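Local coordinates for protein CRISPR-associated endonuclease Cas12b (Alicyclobacillus acidoterrestris, PDB 5U31) that uses a guide RNA to find PAM-flanked target DNA and cuts it with a metal-dependent RuvC nuclease domain, as part of bacterial antiviral defence, at residues A[845-857]-A[868-880]. The protein carries 3 engineered substitutions. Sequence-based numbering, arbitrary orientation.
Engineered in segment 845-857: A849 (natural residue Glu). With nucleotides of chain E; nucleotides of chain C; nucleotides of chain B.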
loop_
_atom_site.group_PDB
_atom_site.type_symbol
_atom_site.label_atom_id
_atom_site.label_comp_id
_atom_site.label_asym_id
_atom_site.label_seq_id
_atom_site.Cartn_x
_atom_site.Cartn_y
_atom_site.Cartn_z
ATOM N N LEU A 845 -14.453 3.546 -18.591
ATOM C CA LEU A 845 -14.104 2.683 -17.473
ATOM C C LEU A 845 -12.671 2.194 -17.624
ATOM O O LEU A 845 -12.239 1.843 -18.725
ATOM C CB LEU A 845 -15.064 1.489 -17.381
ATOM C CG LEU A 845 -14.709 0.317 -16.467
ATOM C CD1 LEU A 845 -14.600 0.765 -15.021
ATOM C CD2 LEU A 845 -15.750 -0.777 -16.611
ATOM N N ILE A 846 -11.941 2.187 -16.512
ATOM C CA ILE A 846 -10.622 1.571 -16.417
ATOM C C ILE A 846 -10.774 0.298 -15.598
ATOM O O ILE A 846 -11.160 0.350 -14.424
ATOM C CB ILE A 846 -9.595 2.517 -15.778
ATOM C CG1 ILE A 846 -9.323 3.706 -16.689
ATOM C CG2 ILE A 846 -8.298 1.787 -15.483
ATOM C CD1 ILE A 846 -8.507 4.768 -16.024
ATOM N N LEU A 847 -10.476 -0.842 -16.212
ATOM C CA LEU A 847 -10.706 -2.145 -15.595
ATOM C C LEU A 847 -9.371 -2.732 -15.149
ATOM O O LEU A 847 -8.582 -3.201 -15.976
ATOM C CB LEU A 847 -11.419 -3.085 -16.567
ATOM C CG LEU A 847 -11.866 -4.412 -15.955
ATOM C CD1 LEU A 847 -12.846 -4.166 -14.828
ATOM C CD2 LEU A 847 -12.478 -5.312 -17.007
ATOM N N LEU A 848 -9.123 -2.711 -13.844
ATOM C CA LEU A 848 -7.921 -3.300 -13.276
ATOM C C LEU A 848 -8.193 -4.727 -12.815
ATOM O O LEU A 848 -9.333 -5.193 -12.782
ATOM C CB LEU A 848 -7.420 -2.462 -12.105
ATOM C CG LEU A 848 -6.925 -1.056 -12.411
ATOM C CD1 LEU A 848 -6.795 -0.298 -11.121
ATOM C CD2 LEU A 848 -5.593 -1.149 -13.084
ATOM N N ALA A 849 -7.128 -5.428 -12.446
ATOM C CA ALA A 849 -7.286 -6.742 -11.845
ATOM C C ALA A 849 -7.581 -6.595 -10.361
ATOM O O ALA A 849 -7.029 -5.723 -9.683
ATOM C CB ALA A 849 -6.034 -7.592 -12.055
ATOM N N GLU A 850 -8.473 -7.442 -9.864
ATOM C CA GLU A 850 -8.811 -7.476 -8.446
ATOM C C GLU A 850 -7.667 -8.155 -7.700
ATOM O O GLU A 850 -7.541 -9.379 -7.719
ATOM C CB GLU A 850 -10.138 -8.200 -8.240
ATOM C CG GLU A 850 -10.422 -8.588 -6.811
ATOM C CD GLU A 850 -10.235 -7.426 -5.880
ATOM O OE1 GLU A 850 -10.655 -6.312 -6.246
ATOM O OE2 GLU A 850 -9.648 -7.622 -4.800
ATOM N N LEU A 851 -6.818 -7.363 -7.040
ATOM C CA LEU A 851 -5.658 -7.902 -6.338
ATOM C C LEU A 851 -5.610 -7.445 -4.884
ATOM O O LEU A 851 -4.529 -7.337 -4.298
ATOM C CB LEU A 851 -4.362 -7.521 -7.049
ATOM C CG LEU A 851 -4.228 -8.001 -8.490
ATOM C CD1 LEU A 851 -2.869 -7.616 -9.031
ATOM C CD2 LEU A 851 -4.449 -9.502 -8.580
ATOM N N SER A 852 -6.770 -7.180 -4.283
ATOM C CA SER A 852 -6.780 -6.746 -2.891
ATOM C C SER A 852 -6.228 -7.818 -1.963
ATOM O O SER A 852 -5.606 -7.492 -0.950
ATOM C CB SER A 852 -8.194 -6.365 -2.466
ATOM O OG SER A 852 -9.051 -7.490 -2.534
ATOM N N GLU A 853 -6.444 -9.093 -2.282
ATOM C CA GLU A 853 -5.952 -10.161 -1.418
ATOM C C GLU A 853 -4.489 -10.499 -1.668
ATOM O O GLU A 853 -3.916 -11.292 -0.916
ATOM C CB GLU A 853 -6.806 -11.417 -1.589
ATOM C CG GLU A 853 -8.300 -11.164 -1.527
ATOM C CD GLU A 853 -9.104 -12.441 -1.662
ATOM O OE1 GLU A 853 -9.219 -13.177 -0.657
ATOM O OE2 GLU A 853 -9.602 -12.718 -2.775
ATOM N N TYR A 854 -3.873 -9.919 -2.698
ATOM C CA TYR A 854 -2.453 -10.132 -2.968
ATOM C C TYR A 854 -1.640 -9.179 -2.092
ATOM O O TYR A 854 -1.047 -8.197 -2.548
ATOM C CB TYR A 854 -2.157 -9.932 -4.447
ATOM C CG TYR A 854 -0.843 -10.529 -4.892
ATOM C CD1 TYR A 854 -0.302 -10.220 -6.132
ATOM C CD2 TYR A 854 -0.147 -11.406 -4.073
ATOM C CE1 TYR A 854 0.899 -10.760 -6.538
ATOM C CE2 TYR A 854 1.055 -11.951 -4.473
ATOM C CZ TYR A 854 1.574 -11.627 -5.706
ATOM O OH TYR A 854 2.771 -12.172 -6.108
ATOM N N GLN A 855 -1.630 -9.487 -0.799
ATOM C CA GLN A 855 -1.006 -8.646 0.210
ATOM C C GLN A 855 0.309 -9.257 0.671
ATOM O O GLN A 855 0.631 -10.410 0.374
ATOM C CB GLN A 855 -1.939 -8.453 1.409
ATOM C CG GLN A 855 -3.330 -7.997 1.045
ATOM C CD GLN A 855 -4.295 -8.102 2.208
ATOM O OE1 GLN A 855 -3.883 -8.292 3.355
ATOM N NE2 GLN A 855 -5.587 -7.983 1.921
ATOM N N PHE A 856 1.077 -8.460 1.407
ATOM C CA PHE A 856 2.253 -8.996 2.071
ATOM C C PHE A 856 1.799 -9.916 3.192
ATOM O O PHE A 856 0.881 -9.585 3.949
ATOM C CB PHE A 856 3.134 -7.881 2.629
ATOM C CG PHE A 856 2.968 -6.562 1.938
ATOM C CD1 PHE A 856 3.346 -6.404 0.619
ATOM C CD2 PHE A 856 2.457 -5.472 2.620
ATOM C CE1 PHE A 856 3.201 -5.189 -0.014
ATOM C CE2 PHE A 856 2.315 -4.252 1.996
ATOM C CZ PHE A 856 2.688 -4.108 0.674
ATOM N N ASN A 857 2.432 -11.078 3.289
ATOM C CA ASN A 857 2.016 -12.095 4.239
ATOM C C ASN A 857 3.243 -12.895 4.640
ATOM O O ASN A 857 4.131 -13.134 3.816
ATOM C CB ASN A 857 0.935 -13.005 3.637
ATOM C CG ASN A 857 0.254 -13.872 4.677
ATOM O OD1 ASN A 857 0.371 -13.628 5.871
ATOM N ND2 ASN A 857 -0.467 -14.889 4.222
ATOM N N LEU A 868 6.348 -7.267 -3.771
ATOM C CA LEU A 868 5.020 -6.692 -3.600
ATOM C C LEU A 868 5.089 -5.273 -3.060
ATOM O O LEU A 868 4.195 -4.461 -3.324
ATOM C CB LEU A 868 4.182 -7.568 -2.673
ATOM C CG LEU A 868 3.598 -8.807 -3.345
ATOM C CD1 LEU A 868 2.861 -9.648 -2.333
ATOM C CD2 LEU A 868 2.676 -8.414 -4.486
HETATM N N MSE A 869 6.139 -4.956 -2.311
HETATM C CA MSE A 869 6.319 -3.624 -1.770
HETATM C C MSE A 869 6.968 -2.713 -2.798
HETATM O O MSE A 869 6.604 -1.543 -2.915
HETATM C CB MSE A 869 7.148 -3.679 -0.495
HETATM C CG MSE A 869 6.306 -3.901 0.749
HETATM SE SE MSE A 869 7.409 -4.295 2.284
HETATM C CE MSE A 869 8.373 -5.759 1.497
ATOM N N GLN A 870 7.938 -3.253 -3.538
ATOM C CA GLN A 870 8.452 -2.539 -4.702
ATOM C C GLN A 870 7.323 -2.221 -5.669
ATOM O O GLN A 870 7.168 -1.078 -6.117
ATOM C CB GLN A 870 9.529 -3.368 -5.400
ATOM C CG GLN A 870 10.760 -3.628 -4.570
ATOM C CD GLN A 870 11.917 -4.121 -5.412
ATOM O OE1 GLN A 870 12.765 -3.336 -5.839
ATOM N NE2 GLN A 870 11.953 -5.425 -5.666
ATOM N N TRP A 871 6.516 -3.235 -5.991
ATOM C CA TRP A 871 5.366 -3.052 -6.867
ATOM C C TRP A 871 4.371 -2.074 -6.259
ATOM O O TRP A 871 4.052 -1.038 -6.853
ATOM C CB TRP A 871 4.706 -4.409 -7.126
ATOM C CG TRP A 871 3.755 -4.426 -8.276
ATOM C CD1 TRP A 871 3.634 -3.485 -9.254
ATOM C CD2 TRP A 871 2.782 -5.436 -8.569
ATOM N NE1 TRP A 871 2.649 -3.848 -10.142
ATOM C CE2 TRP A 871 2.110 -5.041 -9.741
ATOM C CE3 TRP A 871 2.415 -6.636 -7.953
ATOM C CZ2 TRP A 871 1.093 -5.804 -10.310
ATOM C CZ3 TRP A 871 1.406 -7.389 -8.518
ATOM C CH2 TRP A 871 0.755 -6.972 -9.684
ATOM N N SER A 872 3.887 -2.391 -5.056
ATOM C CA SER A 872 2.838 -1.646 -4.362
ATOM C C SER A 872 1.688 -1.315 -5.316
ATOM O O SER A 872 1.440 -0.167 -5.676
ATOM C CB SER A 872 3.408 -0.389 -3.698
ATOM O OG SER A 872 4.037 0.450 -4.642
ATOM N N HIS A 873 0.992 -2.379 -5.724
ATOM C CA HIS A 873 -0.091 -2.221 -6.684
ATOM C C HIS A 873 -1.302 -1.541 -6.065
ATOM O O HIS A 873 -2.004 -0.793 -6.752
ATOM C CB HIS A 873 -0.486 -3.579 -7.267
ATOM C CG HIS A 873 -1.023 -4.548 -6.260
ATOM N ND1 HIS A 873 -0.247 -5.533 -5.689
ATOM C CD2 HIS A 873 -2.262 -4.696 -5.737
ATOM C CE1 HIS A 873 -0.983 -6.243 -4.851
ATOM N NE2 HIS A 873 -2.209 -5.754 -4.860
ATOM N N ARG A 874 -1.567 -1.792 -4.780
ATOM C CA ARG A 874 -2.690 -1.132 -4.121
ATOM C C ARG A 874 -2.484 0.372 -4.062
ATOM O O ARG A 874 -3.446 1.138 -4.189
ATOM C CB ARG A 874 -2.889 -1.705 -2.721
ATOM C CG ARG A 874 -3.352 -3.151 -2.726
ATOM C CD ARG A 874 -4.692 -3.290 -3.430
ATOM N NE ARG A 874 -5.812 -2.893 -2.582
ATOM C CZ ARG A 874 -7.076 -2.843 -2.994
ATOM N NH1 ARG A 874 -7.379 -3.156 -4.248
ATOM N NH2 ARG A 874 -8.038 -2.475 -2.156
ATOM N N GLY A 875 -1.240 0.814 -3.869
ATOM C CA GLY A 875 -0.945 2.230 -4.004
ATOM C C GLY A 875 -1.277 2.765 -5.384
ATOM O O GLY A 875 -1.833 3.857 -5.517
ATOM N N VAL A 876 -0.944 2.001 -6.430
ATOM C CA VAL A 876 -1.304 2.404 -7.789
ATOM C C VAL A 876 -2.814 2.496 -7.924
ATOM O O VAL A 876 -3.346 3.427 -8.542
ATOM C CB VAL A 876 -0.708 1.427 -8.821
ATOM C CG1 VAL A 876 -1.051 1.870 -10.229
ATOM C CG2 VAL A 876 0.798 1.314 -8.660
ATOM N N PHE A 877 -3.526 1.534 -7.335
ATOM C CA PHE A 877 -4.981 1.500 -7.424
ATOM C C PHE A 877 -5.607 2.698 -6.720
ATOM O O PHE A 877 -6.568 3.292 -7.225
ATOM C CB PHE A 877 -5.480 0.183 -6.832
ATOM C CG PHE A 877 -6.973 0.075 -6.724
ATOM C CD1 PHE A 877 -7.759 -0.031 -7.855
ATOM C CD2 PHE A 877 -7.588 0.042 -5.481
ATOM C CE1 PHE A 877 -9.133 -0.143 -7.754
ATOM C CE2 PHE A 877 -8.958 -0.075 -5.374
ATOM C CZ PHE A 877 -9.731 -0.168 -6.512
ATOM N N GLN A 878 -5.069 3.079 -5.558
ATOM C CA GLN A 878 -5.631 4.219 -4.839
ATOM C C GLN A 878 -5.287 5.530 -5.530
ATOM O O GLN A 878 -6.102 6.458 -5.551
ATOM C CB GLN A 878 -5.143 4.235 -3.390
ATOM C CG GLN A 878 -5.580 3.036 -2.562
ATOM C CD GLN A 878 -7.087 2.937 -2.389
ATOM O OE1 GLN A 878 -7.816 3.915 -2.553
ATOM N NE2 GLN A 878 -7.559 1.744 -2.048
ATOM N N GLU A 879 -4.082 5.630 -6.096
ATOM C CA GLU A 879 -3.723 6.845 -6.817
ATOM C C GLU A 879 -4.549 6.998 -8.084
ATOM O O GLU A 879 -4.809 8.125 -8.517
ATOM C CB GLU A 879 -2.233 6.849 -7.147
ATOM C CG GLU A 879 -1.721 8.173 -7.707
ATOM C CD GLU A 879 -1.817 9.332 -6.717
ATOM O OE1 GLU A 879 -2.054 10.476 -7.164
ATOM O OE2 GLU A 879 -1.647 9.106 -5.498
ATOM N N LEU A 880 -4.978 5.883 -8.682
ATOM C CA LEU A 880 -5.848 5.953 -9.851
ATOM C C LEU A 880 -7.203 6.546 -9.492
ATOM O O LEU A 880 -7.712 7.429 -10.193
ATOM C CB LEU A 880 -6.024 4.564 -10.458
ATOM C CG LEU A 880 -5.107 4.231 -11.628
ATOM C CD1 LEU A 880 -5.496 2.893 -12.217
ATOM C CD2 LEU A 880 -5.186 5.325 -12.678
ATOM P P DG E 4 -2.449 -16.197 -11.996
ATOM O OP1 DG E 4 -3.038 -16.137 -13.347
ATOM O OP2 DG E 4 -1.268 -17.051 -11.748
ATOM O "O5'" DG E 4 -2.071 -14.708 -11.587
ATOM C "C5'" DG E 4 -3.023 -13.676 -11.745
ATOM C "C4'" DG E 4 -2.615 -12.471 -10.933
ATOM O "O4'" DG E 4 -2.919 -12.714 -9.545
ATOM C "C3'" DG E 4 -1.131 -12.177 -10.968
ATOM O "O3'" DG E 4 -0.845 -11.326 -12.065
ATOM C "C2'" DG E 4 -0.900 -11.466 -9.640
ATOM C "C1'" DG E 4 -1.941 -12.112 -8.725
ATOM N N9 DG E 4 -1.395 -13.123 -7.826
ATOM C C8 DG E 4 -0.303 -13.933 -8.041
ATOM N N7 DG E 4 -0.053 -14.742 -7.046
ATOM C C5 DG E 4 -1.042 -14.451 -6.114
ATOM C C6 DG E 4 -1.285 -15.007 -4.834
ATOM O O6 DG E 4 -0.654 -15.896 -4.253
ATOM N N1 DG E 4 -2.392 -14.422 -4.222
ATOM C C2 DG E 4 -3.165 -13.425 -4.777
ATOM N N2 DG E 4 -4.194 -12.981 -4.037
ATOM N N3 DG E 4 -2.948 -12.898 -5.973
ATOM C C4 DG E 4 -1.874 -13.455 -6.581
ATOM P P DG C 14 1.024 -0.314 -1.036
ATOM O OP1 DG C 14 0.583 -1.211 -2.120
ATOM O OP2 DG C 14 1.145 1.138 -1.287
ATOM O "O5'" DG C 14 -0.001 -0.504 0.168
ATOM C "C5'" DG C 14 -0.395 -1.803 0.564
ATOM C "C4'" DG C 14 -1.544 -1.732 1.549
ATOM O "O4'" DG C 14 -1.054 -1.340 2.854
ATOM C "C3'" DG C 14 -2.650 -0.739 1.186
ATOM O "O3'" DG C 14 -3.902 -1.416 1.156
ATOM C "C2'" DG C 14 -2.593 0.307 2.308
ATOM C "C1'" DG C 14 -1.990 -0.487 3.455
ATOM N N9 DG C 14 -1.292 0.333 4.447
ATOM C C8 DG C 14 -0.230 1.174 4.221
ATOM N N7 DG C 14 0.202 1.770 5.300
ATOM C C5 DG C 14 -0.623 1.293 6.311
ATOM C C6 DG C 14 -0.627 1.583 7.696
ATOM O O6 DG C 14 0.118 2.345 8.324
ATOM N N1 DG C 14 -1.622 0.888 8.366
ATOM C C2 DG C 14 -2.504 0.018 7.779
ATOM N N2 DG C 14 -3.394 -0.555 8.596
ATOM N N3 DG C 14 -2.516 -0.271 6.479
ATOM C C4 DG C 14 -1.548 0.405 5.807
ATOM P P A B 102 2.392 -10.224 8.164
ATOM O OP1 A B 102 2.265 -11.595 7.610
ATOM O OP2 A B 102 2.484 -10.018 9.630
ATOM O "O5'" A B 102 3.669 -9.523 7.524
ATOM C "C5'" A B 102 4.129 -9.923 6.248
ATOM C "C4'" A B 102 4.920 -8.847 5.549
ATOM O "O4'" A B 102 4.530 -7.520 5.987
ATOM C "C3'" A B 102 6.418 -8.858 5.761
ATOM O "O3'" A B 102 7.050 -9.909 5.054
ATOM C "C2'" A B 102 6.803 -7.460 5.296
ATOM O "O2'" A B 102 6.781 -7.380 3.881
ATOM C "C1'" A B 102 5.628 -6.638 5.837
ATOM N N9 A B 102 5.948 -6.037 7.144
ATOM C C8 A B 102 5.474 -6.384 8.384
ATOM N N7 A B 102 5.973 -5.663 9.360
ATOM C C5 A B 102 6.837 -4.790 8.718
ATOM C C6 A B 102 7.670 -3.768 9.198
ATOM N N6 A B 102 7.759 -3.461 10.488
ATOM N N1 A B 102 8.412 -3.074 8.306
ATOM C C2 A B 102 8.307 -3.399 7.010
ATOM N N3 A B 102 7.558 -4.342 6.437
ATOM C C4 A B 102 6.835 -5.009 7.356
#
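Y854 lies as a flat plate between L868 and a nucleotide. CD2 of L868 sits over the centre of one face, 3.6 Å from the centroid of the Y854 ring. The guanine of DG4 of chain E is laid on the opposite face. Y854 probably disrupts base stacking next to the scissile phosphate. The Y854 hydroxyl is hydrogen-bonded to E864. W871 meets the Y854 plate with its own edge, and L851 CD1 fits beside W871 CH2, the two side chains crossing at about a right angle. F856 slides past L868. M869, a selenomethionine, lies over one face of F856, its CG 3.4 Å from F856 CE1 and offset toward the rim. Its SE stands further off, nearly on the F856 ring normal, in a Met-aromatic contact.

The H873 ring packs against the turn L851 to Y854, beside the carbonyl oxygens of L851 and Y854. Its CG lies between the backbone N and the carbonyl carbon (chi1 63°), which turns the ring toward the loop. H873 NE2 donates to L851 O at 2.9 Å, a bent bond (145°) that comes from above the carbonyl plane. Y854 N reaches the same oxygen from the opposite face of the carbonyl. Y854 O lies at the ring edge, near H873 CE1.

These segments belong to the RuvC-like, RNase H-type domain. Strand 845-850, in the mixed central sheet, carries the engineered A849 at an active-site position, Glu in the natural protein. Helix 873-880 runs back roughly antiparallel to the strand, 154° between directions. L848 CD1 is the bump here: it meets the F877 ring at its edge, 3.4 Å from CD1 of F877, and touches L880 CD1 tip to tip at 3.6 Å.

R874 bends at chi2 and chi3. S852 CB sits over the centre of one face of the R874 guanidinium, 3.7 Å from R874 CZ. NE of R874 is salt-bridged to a DNA phosphate. G875 N donates to OP1 of DG14 of chain C.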